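Long-range contact in beta-glucuronidase (Dictyoglomus thermophilum, PDB 6XXW), which probably hydrolyses beta-D-glucuronides, releasing glucuronic acid, as a family 2 glycoside hydrolase: residues A[79-84]-A[132-137]. Sequence-based numbering, arbitrary orientation.
Sequences SFFIPV and GQENII
Phe80 and Asn135 form the hydrogen-bonded pair of an antiparallel ladder that joins the end of strand 73-81 to the start of strand 134-142, in the beta-sandwich-like sugar-binding domain of this family 2 glycosidase. Phe80 N donates a hydrogen bond to Asn135 O at 2.9 Å, and Asn135 N returns a bond of 2.6 Å to Phe80 O. Asn135 ND2 adds a weak bond to that same Phe80 oxygen, while OD1 of the amide is taken by Asn130 N and Asn107 ND2. Past the paired strands, Gly132 N still hydrogen-bonds Ile82 O at 2.7 Å.

On the buried face, CB of Asn135 sits over the Phe80 ring, 3.6 Å from its centroid, a CH-pi contact. With CG between the backbone N and the carbonyl carbon (chi1 65°), the Phe80 ring is swung toward the neighbouring strand, where CE1 comes to 3.7 Å from Ile137 CB; Leu35 of strand 32-43 also packs on this ring.

The other face carries Ser79, Phe81, Glu134 and Ile136. Here Glu134 CA makes an off-centre CH-pi contact with the Phe81 ring, with Ser27 of a second subunit packing on Phe81. The Glu134 side chain runs extended, CG anti to the backbone N (chi1 -170°), which carries its carboxylate back to Ser79: the hydroxyl OG donates to OE2 at 2.8 Å, meeting it on the anti side, 26° out of the carboxylate plane.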
loop_
_atom_site.group_PDB
_atom_site.type_symbol
_atom_site.label_atom_id
_atom_site.label_comp_id
_atom_site.label_asym_id
_atom_site.label_seq_id
_atom_site.Cartn_x
_atom_site.Cartn_y
_atom_site.Cartn_z
ATOM N N SER A 79 34.480 -23.849 -10.607
ATOM C CA SER A 79 35.678 -24.154 -11.383
ATOM C C SER A 79 36.321 -22.872 -11.886
ATOM O O SER A 79 35.635 -21.902 -12.231
ATOM C CB SER A 79 35.342 -25.037 -12.592
ATOM O OG SER A 79 34.881 -26.310 -12.197
ATOM N N PHE A 80 37.648 -22.885 -11.959
ATOM C CA PHE A 80 38.369 -21.767 -12.541
ATOM C C PHE A 80 39.659 -22.291 -13.153
ATOM O O PHE A 80 40.167 -23.347 -12.775
ATOM C CB PHE A 80 38.643 -20.660 -11.514
ATOM C CG PHE A 80 39.569 -21.065 -10.401
ATOM C CD1 PHE A 80 39.091 -21.779 -9.302
ATOM C CD2 PHE A 80 40.910 -20.715 -10.435
ATOM C CE1 PHE A 80 39.934 -22.149 -8.271
ATOM C CE2 PHE A 80 41.770 -21.092 -9.410
ATOM C CZ PHE A 80 41.277 -21.803 -8.317
ATOM N N PHE A 81 40.168 -21.542 -14.122
ATOM C CA PHE A 81 41.358 -21.911 -14.871
ATOM C C PHE A 81 42.456 -20.913 -14.544
ATOM O O PHE A 81 42.209 -19.705 -14.519
ATOM C CB PHE A 81 41.068 -21.929 -16.378
ATOM C CG PHE A 81 40.121 -23.020 -16.795
ATOM C CD1 PHE A 81 38.748 -22.852 -16.672
ATOM C CD2 PHE A 81 40.604 -24.221 -17.293
ATOM C CE1 PHE A 81 37.870 -23.858 -17.034
ATOM C CE2 PHE A 81 39.732 -25.232 -17.657
ATOM C CZ PHE A 81 38.365 -25.052 -17.532
ATOM N N ILE A 82 43.649 -21.413 -14.261
ATOM C CA ILE A 82 44.816 -20.577 -13.987
ATOM C C ILE A 82 45.687 -20.578 -15.236
ATOM O O ILE A 82 46.001 -21.659 -15.745
ATOM C CB ILE A 82 45.616 -21.086 -12.776
ATOM C CG1 ILE A 82 44.799 -20.948 -11.481
ATOM C CG2 ILE A 82 46.961 -20.342 -12.681
ATOM C CD1 ILE A 82 44.762 -19.547 -10.928
ATOM N N PRO A 83 46.077 -19.414 -15.757
ATOM C CA PRO A 83 46.976 -19.386 -16.920
ATOM C C PRO A 83 48.373 -19.870 -16.563
ATOM O O PRO A 83 48.892 -19.579 -15.481
ATOM C CB PRO A 83 46.987 -17.903 -17.320
ATOM C CG PRO A 83 45.777 -17.303 -16.666
ATOM C CD PRO A 83 45.579 -18.075 -15.403
ATOM N N VAL A 84 48.993 -20.606 -17.494
ATOM C CA VAL A 84 50.345 -21.117 -17.256
ATOM C C VAL A 84 51.298 -19.981 -16.934
ATOM O O VAL A 84 52.281 -20.171 -16.208
ATOM C CB VAL A 84 50.861 -21.923 -18.468
ATOM C CG1 VAL A 84 50.316 -23.341 -18.445
ATOM C CG2 VAL A 84 50.519 -21.203 -19.778
ATOM N N GLY A 132 47.485 -23.857 -16.121
ATOM C CA GLY A 132 46.942 -24.128 -17.437
ATOM C C GLY A 132 45.830 -25.146 -17.462
ATOM O O GLY A 132 45.540 -25.709 -18.521
ATOM N N GLN A 133 45.184 -25.392 -16.324
ATOM C CA GLN A 133 44.203 -26.458 -16.204
ATOM C C GLN A 133 43.059 -26.004 -15.308
ATOM O O GLN A 133 43.108 -24.940 -14.685
ATOM C CB GLN A 133 44.830 -27.731 -15.637
ATOM C CG GLN A 133 45.948 -28.321 -16.474
ATOM C CD GLN A 133 46.747 -29.345 -15.701
ATOM O OE1 GLN A 133 47.782 -29.030 -15.101
ATOM N NE2 GLN A 133 46.263 -30.578 -15.691
ATOM N N GLU A 134 42.033 -26.848 -15.235
ATOM C CA GLU A 134 40.889 -26.592 -14.369
ATOM C C GLU A 134 41.275 -26.714 -12.895
ATOM O O GLU A 134 42.074 -27.570 -12.506
ATOM C CB GLU A 134 39.754 -27.569 -14.687
ATOM C CG GLU A 134 38.430 -27.216 -14.001
ATOM C CD GLU A 134 37.437 -28.365 -14.015
ATOM O OE1 GLU A 134 37.870 -29.522 -14.213
ATOM O OE2 GLU A 134 36.228 -28.112 -13.829
ATOM N N ASN A 135 40.704 -25.837 -12.079
ATOM C CA ASN A 135 40.844 -25.882 -10.636
ATOM C C ASN A 135 39.454 -25.790 -10.023
ATOM O O ASN A 135 38.505 -25.349 -10.673
ATOM C CB ASN A 135 41.723 -24.744 -10.133
ATOM C CG ASN A 135 43.143 -24.848 -10.642
ATOM O OD1 ASN A 135 44.043 -25.254 -9.913
ATOM N ND2 ASN A 135 43.347 -24.494 -11.909
ATOM N N ILE A 136 39.337 -26.229 -8.773
ATOM C CA ILE A 136 38.073 -26.194 -8.038
ATOM C C ILE A 136 38.296 -25.405 -6.752
ATOM O O ILE A 136 39.182 -25.743 -5.960
ATOM C CB ILE A 136 37.556 -27.607 -7.716
ATOM C CG1 ILE A 136 37.402 -28.436 -8.996
ATOM C CG2 ILE A 136 36.264 -27.545 -6.904
ATOM C CD1 ILE A 136 36.476 -27.829 -10.002
ATOM N N ILE A 137 37.499 -24.360 -6.544
ATOM C CA ILE A 137 37.459 -23.673 -5.262
ATOM C C ILE A 137 36.183 -24.078 -4.539
ATOM O O ILE A 137 35.100 -24.161 -5.144
ATOM C CB ILE A 137 37.548 -22.146 -5.414
ATOM C CG1 ILE A 137 37.331 -21.496 -4.037
ATOM C CG2 ILE A 137 36.537 -21.647 -6.445
ATOM C CD1 ILE A 137 37.704 -20.040 -3.976
#